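Local structure of hemolysin II regulatory protein (Bacillus cereus, 2JJ7) at residues B[170-173]-B[174-178]; B[152-155]-B[156-160]; B[127-130]-B[131-135]. The protein probably acts as a DNA-binding transcriptional regulator of the TetR family, a helical protein built as a dimer. One frame throughout, in Å; residues are numbered along the deposited sequence.

Contact 1 of 3, residues B[170-173]-B[174-178]; sequences ADLV and SRIIS
The flat peptide group of D171 takes two atoms of R175 at its oxygen. R175 N donates to D171 O over a short 2.7 Å, and R175 CG lies beside that bond, 3.0 Å from D171 O. The carbonyl of A170, apparently the engineered alanine that replaces the excised loop, takes a 3.1 Å bond from S174 N to A170 O and a weak one of 3.3 Å from S174 OG to the same oxygen. The stronger partner of this hydroxyl is R84 on helix 79-96. One turn on, the peptide plane of S174 is approached from both faces, by S178 N on one and S178 OG on the other. With OG turned beside its own backbone N (chi1 -76°), the S178 hydroxyl folds back along the helix; the bond from S178 OG to S174 O measures 3.1 Å and comes in 38° above the plane.

The apolar pairs follow the same four-residue spacing. L172 swings CG away from its backbone N (chi1 -177°), and the branch meets the tip of I176 at an oblique angle, L172 CG to I176 CD1 being 4.0 Å. I176 CG1 also presses on L172 O at 3.2 Å. V173 and I177 instead run alongside each other and point the same way, with V173 CG1 and I177 CD1 4.0 Å apart. V173 and I176 rest on L87 of helix 79-96, whereas L172 and R175 pack on F163 of the second subunit. The result is an amphipathic alpha-helix with i to i+4 bonding, the last helix of a TetR-type C-terminal domain, placed between its own bundle and the partner subunit.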
ATOM      1  N   ALA B 170      -8.498  15.317   3.348  1.00 40.04           N
ATOM      2  CA  ALA B 170      -9.296  15.769   2.206  1.00 39.17           C
ATOM      3  C   ALA B 170      -8.497  15.717   0.905  1.00 38.96           C
ATOM      4  O   ALA B 170      -9.044  15.405  -0.163  1.00 38.71           O
ATOM      5  CB  ALA B 170      -9.855  17.176   2.446  1.00 38.03           C
ATOM      6  N   ASP B 171      -7.202  16.002   1.009  1.00 38.88           N
ATOM      7  CA  ASP B 171      -6.307  15.953  -0.134  1.00 39.34           C
ATOM      8  C   ASP B 171      -6.025  14.530  -0.544  1.00 39.33           C
ATOM      9  O   ASP B 171      -5.927  14.239  -1.738  1.00 40.20           O
ATOM     10  CB  ASP B 171      -4.996  16.675   0.164  1.00 40.66           C
ATOM     11  CG  ASP B 171      -5.184  18.172   0.357  1.00 46.41           C
ATOM     12  OD1 ASP B 171      -6.165  18.760  -0.178  1.00 48.14           O
ATOM     13  OD2 ASP B 171      -4.331  18.767   1.053  1.00 58.80           O
ATOM     14  N   LEU B 172      -5.883  13.648   0.444  1.00 37.97           N
ATOM     15  CA  LEU B 172      -5.661  12.240   0.171  1.00 39.25           C
ATOM     16  C   LEU B 172      -6.839  11.676  -0.624  1.00 38.09           C
ATOM     17  O   LEU B 172      -6.629  11.009  -1.635  1.00 39.42           O
ATOM     18  CB  LEU B 172      -5.424  11.443   1.468  1.00 38.88           C
ATOM     19  CG  LEU B 172      -5.103   9.953   1.298  1.00 42.88           C
ATOM     20  CD1 LEU B 172      -3.914   9.726   0.321  1.00 34.53           C
ATOM     21  CD2 LEU B 172      -4.853   9.299   2.651  1.00 35.47           C
ATOM     22  N   VAL B 173      -8.060  11.982  -0.173  1.00 37.35           N
ATOM     23  CA  VAL B 173      -9.299  11.582  -0.854  1.00 35.55           C
ATOM     24  C   VAL B 173      -9.309  12.099  -2.302  1.00 36.43           C
ATOM     25  O   VAL B 173      -9.486  11.316  -3.229  1.00 35.45           O
ATOM     26  CB  VAL B 173     -10.569  12.049  -0.074  1.00 36.44           C
ATOM     27  CG1 VAL B 173     -11.856  11.778  -0.886  1.00 32.67           C
ATOM     28  CG2 VAL B 173     -10.654  11.350   1.302  1.00 34.01           C
ATOM     29  N   SER B 174      -9.085  13.406  -2.476  1.00 36.54           N
ATOM     30  CA  SER B 174      -9.000  14.037  -3.804  1.00 38.71           C
ATOM     31  C   SER B 174      -7.934  13.433  -4.702  1.00 39.58           C
ATOM     32  O   SER B 174      -8.184  13.201  -5.885  1.00 40.97           O
ATOM     33  CB  SER B 174      -8.737  15.535  -3.681  1.00 37.91           C
ATOM     34  OG  SER B 174      -9.916  16.185  -3.279  1.00 44.71           O
ATOM     35  N   ARG B 175      -6.747  13.202  -4.144  1.00 39.01           N
ATOM     36  CA  ARG B 175      -5.625  12.682  -4.919  1.00 39.72           C
ATOM     37  C   ARG B 175      -5.841  11.221  -5.327  1.00 38.91           C
ATOM     38  O   ARG B 175      -5.426  10.805  -6.412  1.00 38.31           O
ATOM     39  CB  ARG B 175      -4.310  12.841  -4.158  1.00 39.49           C
ATOM     40  CG  ARG B 175      -3.872  14.282  -3.959  1.00 44.87           C
ATOM     41  CD  ARG B 175      -2.372  14.370  -3.632  1.00 56.96           C
ATOM     42  NE  ARG B 175      -1.545  14.274  -4.838  1.00 63.12           N
ATOM     43  CZ  ARG B 175      -0.785  15.253  -5.320  1.00 63.50           C
ATOM     44  NH1 ARG B 175      -0.090  15.058  -6.432  1.00 64.56           N
ATOM     45  NH2 ARG B 175      -0.709  16.423  -4.692  1.00 62.06           N
ATOM     46  N   ILE B 176      -6.488  10.443  -4.459  1.00 37.65           N
ATOM     47  CA  ILE B 176      -6.822   9.063  -4.812  1.00 36.34           C
ATOM     48  C   ILE B 176      -7.788   9.029  -6.013  1.00 37.20           C
ATOM     49  O   ILE B 176      -7.569   8.299  -6.978  1.00 40.43           O
ATOM     50  CB  ILE B 176      -7.372   8.275  -3.606  1.00 34.95           C
ATOM     51  CG1 ILE B 176      -6.240   7.964  -2.621  1.00 33.28           C
ATOM     52  CG2 ILE B 176      -8.065   6.989  -4.079  1.00 32.28           C
ATOM     53  CD1 ILE B 176      -6.718   7.364  -1.266  1.00 33.68           C
ATOM     54  N   ILE B 177      -8.830   9.846  -5.953  1.00 37.14           N
ATOM     55  CA  ILE B 177      -9.823   9.929  -7.006  1.00 37.68           C
ATOM     56  C   ILE B 177      -9.192  10.431  -8.311  1.00 38.56           C
ATOM     57  O   ILE B 177      -9.444   9.866  -9.376  1.00 40.97           O
ATOM     58  CB  ILE B 177     -11.004  10.833  -6.565  1.00 37.66           C
ATOM     59  CG1 ILE B 177     -11.725  10.213  -5.350  1.00 39.46           C
ATOM     60  CG2 ILE B 177     -11.968  11.111  -7.759  1.00 39.21           C
ATOM     61  CD1 ILE B 177     -12.810  11.087  -4.734  1.00 33.05           C
ATOM     62  N   SER B 178      -8.365  11.469  -8.224  1.00 36.82           N
ATOM     63  CA  SER B 178      -7.657  12.006  -9.400  1.00 38.16           C
ATOM     64  C   SER B 178      -6.836  10.957 -10.123  1.00 38.14           C
ATOM     65  O   SER B 178      -6.861  10.888 -11.348  1.00 37.70           O
ATOM     66  CB  SER B 178      -6.724  13.126  -8.996  1.00 37.26           C
ATOM     67  OG  SER B 178      -7.464  14.285  -8.751  1.00 43.74           O
TER

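Contact 2 of 3, residues B[152-155]-B[156-160]; sequences HWIT and SIVLF
I157 and W153 meet because CG1 of I157 stands between its backbone N and carbonyl carbon (chi1 63°), which turns the chain back along the helix and sets CD1 over one face of the indole. S156 adopts a similar rotation (chi1 74°) that carries OG back to W153. The methyl sits toward the rim of the tryptophan, 3.7 Å from I157 CD1 to W153 CE2, as a CH-pi contact 24° off the normal of the five-membered ring. W153 O accepts two bonds, one of 2.8 Å from S156 OG and the regular helical one of 3.2 Å from I157 N.

This part of helix 147-158 belongs to the dimer interface of the TetR-type C-terminal domain. S156 OG is hydrogen-bonded to S156 OG of the second subunit, W153 stacks with F160 of that subunit, and H152 meets H152 of the other chain with the ring planes nearly perpendicular.

Further round the helix, I154 and V158 lie side by side, I154 CG2 touching V158 CG2 at 3.8 Å, and V158 N donates to I154 O at 2.8 Å. T155 and L159 repeat the arrangement, with T155 CG2 and L159 CD1 3.8 Å apart; both rest on I108 and F126. The T155 hydroxyl turns back to I151 O.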
ATOM      1  N   HIS B 152      -5.434  -3.025  -3.312  1.00 35.64           N
ATOM      2  CA  HIS B 152      -4.297  -3.067  -2.389  1.00 37.19           C
ATOM      3  C   HIS B 152      -3.623  -1.687  -2.237  1.00 35.83           C
ATOM      4  O   HIS B 152      -3.238  -1.300  -1.133  1.00 34.97           O
ATOM      5  CB  HIS B 152      -3.253  -4.142  -2.744  1.00 37.02           C
ATOM      6  CG  HIS B 152      -2.099  -4.154  -1.787  1.00 46.85           C
ATOM      7  ND1 HIS B 152      -2.187  -4.712  -0.528  1.00 56.33           N
ATOM      8  CD2 HIS B 152      -0.873  -3.577  -1.855  1.00 48.76           C
ATOM      9  CE1 HIS B 152      -1.048  -4.527   0.115  1.00 55.92           C
ATOM     10  NE2 HIS B 152      -0.235  -3.838  -0.666  1.00 51.99           N
ATOM     11  N   TRP B 153      -3.471  -0.960  -3.343  1.00 35.52           N
ATOM     12  CA  TRP B 153      -2.921   0.403  -3.295  1.00 35.91           C
ATOM     13  C   TRP B 153      -3.692   1.311  -2.309  1.00 35.35           C
ATOM     14  O   TRP B 153      -3.095   1.898  -1.405  1.00 35.70           O
ATOM     15  CB  TRP B 153      -2.851   1.005  -4.708  1.00 34.66           C
ATOM     16  CG  TRP B 153      -2.513   2.484  -4.756  1.00 38.67           C
ATOM     17  CD1 TRP B 153      -1.338   3.064  -4.394  1.00 39.29           C
ATOM     18  CD2 TRP B 153      -3.362   3.553  -5.212  1.00 38.58           C
ATOM     19  NE1 TRP B 153      -1.390   4.430  -4.602  1.00 38.81           N
ATOM     20  CE2 TRP B 153      -2.627   4.757  -5.086  1.00 41.53           C
ATOM     21  CE3 TRP B 153      -4.665   3.609  -5.723  1.00 42.30           C
ATOM     22  CZ2 TRP B 153      -3.158   6.008  -5.437  1.00 41.08           C
ATOM     23  CZ3 TRP B 153      -5.195   4.859  -6.078  1.00 43.57           C
ATOM     24  CH2 TRP B 153      -4.439   6.037  -5.929  1.00 42.70           C
ATOM     25  N   ILE B 154      -5.012   1.383  -2.455  1.00 34.62           N
ATOM     26  CA  ILE B 154      -5.839   2.241  -1.604  1.00 35.21           C
ATOM     27  C   ILE B 154      -5.846   1.769  -0.131  1.00 35.81           C
ATOM     28  O   ILE B 154      -5.749   2.572   0.822  1.00 34.23           O
ATOM     29  CB  ILE B 154      -7.305   2.352  -2.173  1.00 35.13           C
ATOM     30  CG1 ILE B 154      -7.316   3.115  -3.500  1.00 32.49           C
ATOM     31  CG2 ILE B 154      -8.257   2.997  -1.140  1.00 34.65           C
ATOM     32  CD1 ILE B 154      -8.698   3.179  -4.199  1.00 27.50           C
ATOM     33  N   THR B 155      -5.937   0.457   0.058  1.00 35.02           N
ATOM     34  CA  THR B 155      -5.891  -0.134   1.388  1.00 33.91           C
ATOM     35  C   THR B 155      -4.607   0.280   2.125  1.00 34.94           C
ATOM     36  O   THR B 155      -4.632   0.643   3.311  1.00 33.18           O
ATOM     37  CB  THR B 155      -6.020  -1.686   1.267  1.00 36.49           C
ATOM     38  OG1 THR B 155      -7.290  -1.996   0.648  1.00 39.10           O
ATOM     39  CG2 THR B 155      -5.934  -2.391   2.630  1.00 34.28           C
ATOM     40  N   SER B 156      -3.480   0.221   1.424  1.00 34.21           N
ATOM     41  CA  SER B 156      -2.197   0.502   2.038  1.00 34.34           C
ATOM     42  C   SER B 156      -2.073   1.965   2.437  1.00 33.01           C
ATOM     43  O   SER B 156      -1.549   2.275   3.503  1.00 33.71           O
ATOM     44  CB  SER B 156      -1.044   0.079   1.118  1.00 34.77           C
ATOM     45  OG  SER B 156      -0.890   0.984   0.034  1.00 35.63           O
ATOM     46  N   ILE B 157      -2.557   2.866   1.590  1.00 34.40           N
ATOM     47  CA  ILE B 157      -2.438   4.295   1.894  1.00 36.43           C
ATOM     48  C   ILE B 157      -3.510   4.815   2.874  1.00 36.33           C
ATOM     49  O   ILE B 157      -3.215   5.642   3.739  1.00 37.14           O
ATOM     50  CB  ILE B 157      -2.354   5.160   0.613  1.00 37.52           C
ATOM     51  CG1 ILE B 157      -3.633   5.037  -0.216  1.00 41.78           C
ATOM     52  CG2 ILE B 157      -1.121   4.749  -0.220  1.00 38.50           C
ATOM     53  CD1 ILE B 157      -3.547   5.711  -1.604  1.00 51.21           C
ATOM     54  N   VAL B 158      -4.740   4.327   2.744  1.00 33.77           N
ATOM     55  CA  VAL B 158      -5.841   4.829   3.555  1.00 33.92           C
ATOM     56  C   VAL B 158      -5.725   4.348   5.003  1.00 35.45           C
ATOM     57  O   VAL B 158      -6.114   5.066   5.943  1.00 34.51           O
ATOM     58  CB  VAL B 158      -7.229   4.459   2.932  1.00 35.48           C
ATOM     59  CG1 VAL B 158      -8.354   4.565   3.963  1.00 35.26           C
ATOM     60  CG2 VAL B 158      -7.509   5.378   1.757  1.00 32.81           C
ATOM     61  N   LEU B 159      -5.197   3.141   5.189  1.00 32.05           N
ATOM     62  CA  LEU B 159      -5.108   2.582   6.554  1.00 33.89           C
ATOM     63  C   LEU B 159      -3.820   2.911   7.288  1.00 32.46           C
ATOM     64  O   LEU B 159      -3.669   2.539   8.444  1.00 30.17           O
ATOM     65  CB  LEU B 159      -5.312   1.066   6.545  1.00 32.40           C
ATOM     66  CG  LEU B 159      -6.652   0.576   5.982  1.00 34.28           C
ATOM     67  CD1 LEU B 159      -6.729  -0.941   6.076  1.00 30.06           C
ATOM     68  CD2 LEU B 159      -7.801   1.222   6.750  1.00 33.00           C
ATOM     69  N   PHE B 160      -2.876   3.565   6.610  1.00 31.69           N
ATOM     70  CA  PHE B 160      -1.584   3.840   7.222  1.00 32.33           C
ATOM     71  C   PHE B 160      -1.777   4.879   8.316  1.00 34.11           C
ATOM     72  O   PHE B 160      -2.216   6.001   8.023  1.00 33.71           O
ATOM     73  CB  PHE B 160      -0.578   4.327   6.169  1.00 33.81           C
ATOM     74  CG  PHE B 160       0.803   4.499   6.695  1.00 33.75           C
ATOM     75  CD1 PHE B 160       1.354   5.772   6.814  1.00 33.00           C
ATOM     76  CD2 PHE B 160       1.554   3.386   7.094  1.00 32.32           C
ATOM     77  CE1 PHE B 160       2.641   5.940   7.305  1.00 31.54           C
ATOM     78  CE2 PHE B 160       2.836   3.537   7.592  1.00 33.22           C
ATOM     79  CZ  PHE B 160       3.388   4.815   7.703  1.00 33.71           C
TER

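Contact 3 of 3, residues B[127-130]-B[131-135]; sequences EQLK and EILQE
L129 and L133 touch through their branches, which meet obliquely with L129 CG 3.9 Å from L133 CD1; L133 N donates to L129 O at 3.0 Å. On the exposed side K130 and Q134 pair by their chains. With CG anti to the backbone N (chi1 -174°) and the chain extended beyond it, the lysine crosses the Q134 amide with its methylenes, K130 CE lying 3.3 Å from Q134 NE2. Q134 N closes the turn on K130 O at 2.9 Å.

Near the start of the helix water does part of the work. One molecule donates to E127 O at 2.7 Å and accepts from E131 N at 2.9 Å, bridging two residues four apart. Another donates to both Q128 OE1 and E131 OE2, linking two side chains whose ends do not touch directly.

In the next shell, Q128 is held by the backbones of F71 and P69, and E131 by N70, while L129 and I132 lie on L83 and Y86 and L133 on I147 and T150. Water-bridged near its N-terminal end, this is an amphipathic helix, its apolar face of L129, I132 and L133 built into the helical bundle of a TetR-type C-terminal domain.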
ATOM      1  N   GLU B 127     -14.680  -3.401   2.652  1.00 37.19           N
ATOM      2  CA  GLU B 127     -14.776  -4.237   1.437  1.00 38.31           C
ATOM      3  C   GLU B 127     -15.757  -3.725   0.355  1.00 39.40           C
ATOM      4  O   GLU B 127     -15.877  -4.325  -0.712  1.00 39.27           O
ATOM      5  CB  GLU B 127     -15.109  -5.674   1.810  1.00 35.44           C
ATOM      6  CG  GLU B 127     -13.867  -6.463   2.178  1.00 37.39           C
ATOM      7  CD  GLU B 127     -14.159  -7.866   2.652  1.00 43.18           C
ATOM      8  OE1 GLU B 127     -15.344  -8.255   2.714  1.00 45.42           O
ATOM      9  OE2 GLU B 127     -13.187  -8.583   2.976  1.00 44.54           O
ATOM     10  N   GLN B 128     -16.451  -2.624   0.634  1.00 37.02           N
ATOM     11  CA  GLN B 128     -17.311  -2.004  -0.374  1.00 37.34           C
ATOM     12  C   GLN B 128     -16.482  -1.438  -1.525  1.00 37.13           C
ATOM     13  O   GLN B 128     -17.006  -1.212  -2.604  1.00 38.04           O
ATOM     14  CB  GLN B 128     -18.137  -0.875   0.217  1.00 36.52           C
ATOM     15  CG  GLN B 128     -19.409  -1.290   0.907  1.00 37.74           C
ATOM     16  CD  GLN B 128     -20.274  -0.087   1.218  1.00 44.03           C
ATOM     17  OE1 GLN B 128     -20.552   0.733   0.337  1.00 39.15           O
ATOM     18  NE2 GLN B 128     -20.694   0.041   2.472  1.00 44.92           N
ATOM     19  N   LEU B 129     -15.194  -1.210  -1.286  1.00 35.21           N
ATOM     20  CA  LEU B 129     -14.325  -0.591  -2.280  1.00 34.99           C
ATOM     21  C   LEU B 129     -14.369  -1.235  -3.668  1.00 35.76           C
ATOM     22  O   LEU B 129     -14.499  -0.536  -4.673  1.00 35.19           O
ATOM     23  CB  LEU B 129     -12.891  -0.566  -1.762  1.00 34.58           C
ATOM     24  CG  LEU B 129     -11.851   0.093  -2.663  1.00 35.38           C
ATOM     25  CD1 LEU B 129     -12.258   1.559  -3.014  1.00 37.50           C
ATOM     26  CD2 LEU B 129     -10.469  -0.009  -1.988  1.00 30.57           C
ATOM     27  N   LYS B 130     -14.237  -2.559  -3.718  1.00 36.65           N
ATOM     28  CA  LYS B 130     -14.302  -3.302  -4.981  1.00 38.51           C
ATOM     29  C   LYS B 130     -15.480  -2.899  -5.860  1.00 38.12           C
ATOM     30  O   LYS B 130     -15.278  -2.544  -7.021  1.00 40.20           O
ATOM     31  CB  LYS B 130     -14.337  -4.819  -4.754  1.00 38.68           C
ATOM     32  CG  LYS B 130     -14.261  -5.597  -6.074  1.00 43.56           C
ATOM     33  CD  LYS B 130     -14.041  -7.081  -5.864  1.00 47.97           C
ATOM     34  CE  LYS B 130     -13.848  -7.790  -7.205  1.00 59.67           C
ATOM     35  NZ  LYS B 130     -13.949  -9.279  -7.107  1.00 59.84           N
ATOM     36  N   GLU B 131     -16.701  -2.954  -5.321  1.00 38.02           N
ATOM     37  CA  GLU B 131     -17.882  -2.644  -6.145  1.00 39.66           C
ATOM     38  C   GLU B 131     -17.908  -1.184  -6.619  1.00 37.79           C
ATOM     39  O   GLU B 131     -18.316  -0.915  -7.727  1.00 37.07           O
ATOM     40  CB  GLU B 131     -19.199  -3.052  -5.475  1.00 39.11           C
ATOM     41  CG  GLU B 131     -19.591  -2.256  -4.243  1.00 44.19           C
ATOM     42  CD  GLU B 131     -21.068  -2.442  -3.894  1.00 45.31           C
ATOM     43  OE1 GLU B 131     -21.674  -3.419  -4.361  1.00 52.76           O
ATOM     44  OE2 GLU B 131     -21.626  -1.606  -3.159  1.00 50.69           O
ATOM     45  N   ILE B 132     -17.430  -0.261  -5.788  1.00 36.81           N
ATOM     46  CA  ILE B 132     -17.347   1.150  -6.180  1.00 36.30           C
ATOM     47  C   ILE B 132     -16.431   1.327  -7.403  1.00 36.30           C
ATOM     48  O   ILE B 132     -16.761   2.050  -8.357  1.00 35.75           O
ATOM     49  CB  ILE B 132     -16.844   2.022  -5.013  1.00 34.45           C
ATOM     50  CG1 ILE B 132     -17.867   2.022  -3.871  1.00 35.54           C
ATOM     51  CG2 ILE B 132     -16.644   3.450  -5.479  1.00 38.18           C
ATOM     52  CD1 ILE B 132     -17.382   2.745  -2.580  1.00 32.78           C
ATOM     53  N   LEU B 133     -15.289   0.648  -7.361  1.00 36.99           N
ATOM     54  CA  LEU B 133     -14.269   0.716  -8.412  1.00 38.23           C
ATOM     55  C   LEU B 133     -14.746   0.061  -9.700  1.00 38.93           C
ATOM     56  O   LEU B 133     -14.526   0.604 -10.790  1.00 41.35           O
ATOM     57  CB  LEU B 133     -12.964   0.055  -7.943  1.00 38.22           C
ATOM     58  CG  LEU B 133     -12.174   0.730  -6.818  1.00 37.01           C
ATOM     59  CD1 LEU B 133     -10.964  -0.132  -6.444  1.00 31.00           C
ATOM     60  CD2 LEU B 133     -11.724   2.131  -7.231  1.00 39.16           C
ATOM     61  N   GLN B 134     -15.396  -1.097  -9.578  1.00 37.83           N
ATOM     62  CA  GLN B 134     -15.964  -1.786 -10.741  1.00 38.31           C
ATOM     63  C   GLN B 134     -17.048  -0.952 -11.407  1.00 37.07           C
ATOM     64  O   GLN B 134     -17.075  -0.848 -12.623  1.00 37.94           O
ATOM     65  CB  GLN B 134     -16.511  -3.151 -10.355  1.00 37.62           C
ATOM     66  CG  GLN B 134     -15.414  -4.119  -9.966  1.00 45.17           C
ATOM     67  CD  GLN B 134     -15.956  -5.438  -9.464  1.00 51.69           C
ATOM     68  OE1 GLN B 134     -16.952  -5.482  -8.725  1.00 49.58           O
ATOM     69  NE2 GLN B 134     -15.291  -6.522  -9.839  1.00 43.53           N
ATOM     70  N   GLU B 135     -17.918  -0.340 -10.605  1.00 36.55           N
ATOM     71  CA  GLU B 135     -18.916   0.594 -11.131  1.00 38.00           C
ATOM     72  C   GLU B 135     -18.302   1.788 -11.893  1.00 37.95           C
ATOM     73  O   GLU B 135     -18.734   2.108 -13.004  1.00 37.15           O
ATOM     74  CB  GLU B 135     -19.858   1.081 -10.016  1.00 37.31           C
ATOM     75  CG  GLU B 135     -21.064   1.872 -10.532  1.00 39.77           C
ATOM     76  CD  GLU B 135     -21.962   1.085 -11.495  1.00 45.84           C
ATOM     77  OE1 GLU B 135     -22.128  -0.146 -11.316  1.00 43.41           O
ATOM     78  OE2 GLU B 135     -22.512   1.708 -12.432  1.00 40.58           O
TER
HETATM   79  O   HOH W   1     -17.311  -4.516  -2.977  1.00 33.56           O
HETATM   80  O   HOH W   2     -20.957   0.713  -2.361  1.00 26.82           O

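How the contacts relate
Contact 2 is the middle member, touching both of the others. Its helix meets contact 1 chiefly at I176, whose CD1 lies 3.6 Å from I157 CD1, the centres of the two contacts being 12 Å apart. Toward contact 3, I154 CG2 packs 3.8 Å from L129 CD2, with the centres 14 Å apart. Contacts 1 and 3 do not touch; their nearest atoms are about 7 Å apart. L87 of helix 79-96 is shared by contacts 1 and 2. These two also reach the second subunit, whereas contact 3 does not. All three lie in the TetR-type C-terminal domain, apart from the predicted DNA-binding helix-turn-helix at 29-48.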